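Acetyl-CoA acetyltransferase (Elizabethkingia anophelis NUHP1, PDB 6BN2) probably catalyses the reversible condensation of two acetyl-CoA molecules to acetoacetyl-CoA, as a thiolase working through an acyl-cysteine intermediate. Local coordinates at residues V12-A17 against L264-K269. Sequence-based numbering, arbitrary orientation.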
loop_
_atom_site.group_PDB
_atom_site.type_symbol
_atom_site.label_atom_id
_atom_site.label_comp_id
_atom_site.label_asym_id
_atom_site.label_seq_id
_atom_site.Cartn_x
_atom_site.Cartn_y
_atom_site.Cartn_z
ATOM N N VAL A 12 -15.555 5.605 15.717
ATOM C CA VAL A 12 -14.883 6.293 14.624
ATOM C C VAL A 12 -15.941 6.976 13.786
ATOM O O VAL A 12 -16.874 6.320 13.309
ATOM C CB VAL A 12 -14.068 5.331 13.744
ATOM C CG1 VAL A 12 -13.254 6.126 12.711
ATOM C CG2 VAL A 12 -13.173 4.479 14.632
ATOM N N PHE A 13 -15.794 8.279 13.605
ATOM C CA PHE A 13 -16.756 9.076 12.860
ATOM C C PHE A 13 -16.144 9.613 11.580
ATOM O O PHE A 13 -14.947 9.885 11.516
ATOM C CB PHE A 13 -17.243 10.240 13.709
ATOM C CG PHE A 13 -18.040 9.809 14.884
ATOM C CD1 PHE A 13 -19.417 9.641 14.769
ATOM C CD2 PHE A 13 -17.423 9.537 16.097
ATOM C CE1 PHE A 13 -20.166 9.221 15.854
ATOM C CE2 PHE A 13 -18.169 9.117 17.183
ATOM C CZ PHE A 13 -19.539 8.962 17.061
ATOM N N ILE A 14 -16.983 9.759 10.558
ATOM C CA ILE A 14 -16.599 10.399 9.305
ATOM C C ILE A 14 -17.092 11.829 9.388
ATOM O O ILE A 14 -18.306 12.059 9.483
ATOM C CB ILE A 14 -17.204 9.679 8.090
ATOM C CG1 ILE A 14 -16.680 8.241 8.010
ATOM C CG2 ILE A 14 -16.865 10.442 6.804
ATOM C CD1 ILE A 14 -17.511 7.364 7.073
ATOM N N VAL A 15 -16.165 12.789 9.379
ATOM C CA VAL A 15 -16.553 14.190 9.535
ATOM C C VAL A 15 -16.566 14.937 8.204
ATOM O O VAL A 15 -17.167 16.017 8.125
ATOM C CB VAL A 15 -15.664 14.926 10.568
ATOM C CG1 VAL A 15 -15.948 14.405 11.985
ATOM C CG2 VAL A 15 -14.180 14.826 10.232
ATOM N N SER A 16 -15.924 14.406 7.167
ATOM C CA SER A 16 -16.071 14.970 5.830
ATOM C C SER A 16 -15.757 13.873 4.825
ATOM O O SER A 16 -15.068 12.899 5.138
ATOM C CB SER A 16 -15.162 16.185 5.623
ATOM O OG SER A 16 -13.808 15.795 5.695
ATOM N N ALA A 17 -16.288 14.040 3.616
ATOM C CA ALA A 17 -16.183 13.002 2.589
ATOM C C ALA A 17 -16.444 13.633 1.233
ATOM O O ALA A 17 -17.541 14.158 1.002
ATOM C CB ALA A 17 -17.186 11.870 2.858
ATOM N N LEU A 264 -11.720 11.075 2.679
ATOM C CA LEU A 264 -12.549 11.208 3.867
ATOM C C LEU A 264 -11.674 11.606 5.041
ATOM O O LEU A 264 -10.494 11.250 5.116
ATOM C CB LEU A 264 -13.289 9.900 4.198
ATOM C CG LEU A 264 -14.267 9.320 3.163
ATOM C CD1 LEU A 264 -13.562 8.627 2.001
ATOM C CD2 LEU A 264 -15.178 8.310 3.883
ATOM N N VAL A 265 -12.251 12.349 5.969
ATOM C CA VAL A 265 -11.585 12.626 7.235
ATOM C C VAL A 265 -12.318 11.857 8.320
ATOM O O VAL A 265 -13.542 11.979 8.450
ATOM C CB VAL A 265 -11.552 14.127 7.562
ATOM C CG1 VAL A 265 -10.906 14.314 8.938
ATOM C CG2 VAL A 265 -10.763 14.921 6.489
ATOM N N LEU A 266 -11.570 11.049 9.074
ATOM C CA LEU A 266 -12.065 10.261 10.194
ATOM C C LEU A 266 -11.598 10.869 11.509
ATOM O O LEU A 266 -10.464 11.354 11.604
ATOM C CB LEU A 266 -11.545 8.826 10.100
ATOM C CG LEU A 266 -12.395 7.736 9.451
ATOM C CD1 LEU A 266 -12.998 8.182 8.164
ATOM C CD2 LEU A 266 -11.537 6.489 9.258
ATOM N N MET A 267 -12.441 10.800 12.538
ATOM C CA MET A 267 -12.069 11.342 13.836
ATOM C C MET A 267 -12.649 10.497 14.953
ATOM O O MET A 267 -13.705 9.876 14.805
ATOM C CB MET A 267 -12.576 12.776 14.050
ATOM C CG MET A 267 -11.762 13.827 13.356
ATOM S SD MET A 267 -12.365 15.470 13.704
ATOM C CE MET A 267 -11.321 16.386 12.552
ATOM N N SER A 268 -11.963 10.532 16.090
ATOM C CA SER A 268 -12.546 10.062 17.336
ATOM C C SER A 268 -13.653 11.006 17.804
ATOM O O SER A 268 -13.743 12.169 17.393
ATOM C CB SER A 268 -11.480 9.965 18.423
ATOM O OG SER A 268 -11.026 11.263 18.781
ATOM N N LYS A 269 -14.496 10.487 18.698
ATOM C CA LYS A 269 -15.533 11.311 19.318
ATOM C C LYS A 269 -14.925 12.500 20.043
ATOM O O LYS A 269 -15.389 13.642 19.906
ATOM C CB LYS A 269 -16.356 10.454 20.280
ATOM C CG LYS A 269 -17.455 11.219 21.032
ATOM C CD LYS A 269 -18.393 10.243 21.729
ATOM C CE LYS A 269 -19.446 10.965 22.554
ATOM N NZ LYS A 269 -18.840 11.602 23.752
#
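The carbonyl oxygen Phe13 O takes the amide Met267 N at 2.9 Å, and also draws in Leu266 CA at 3.2 Å as a weaker C-H...O contact. Phe13 N returns a nearly straight bond (169°) to Met267 O, making Phe13 and Met267 a hydrogen-bonded antiparallel pair. Farther along, Val15 N binds Val265 O and Val265 N binds Ser16 O. Two residues of 12-17 thus face Val265: a beta bulge, where the psi of Val15 falls to -17° and the register slips by one.

On the face bearing Val12, Ile14 and Ala17, branched aliphatic residues suit a layer between the sheet and the two helices that cover it: 98-111 meets Val12 and Leu266, 358-375 meets Ile14, Ala17 and Leu264. Ile14 CG2 lies 4.0 Å from Leu264 CD2. With chi1 at -173°, Val12 places CG1 opposite its backbone N and, in the Leu266 conformer described, against Leu266 CG. Ala17, small enough for the close pairing there, touches Leu264 CG.

At the bulge, Val15 CG2 packs on Val265 CG1 at 3.6 Å, and the long, unbranched Met267, extended beyond CG, brings SD across it at about a right angle. Ser16 OG, in the conformer described, hydrogen-bonds to Ala45 O. Phe13 turns a ring edge to Met267 O, and its CE2 lies 3.8 Å from CB of Lys269, whose amine leads away.

Backbone bonds thus join two neighbouring strands in the middle of the mixed sheet, both in the thiolase N-terminal domain; the two at the bulge share Val265, so the ladder resumes after the slip, and mostly apolar side chains line both faces.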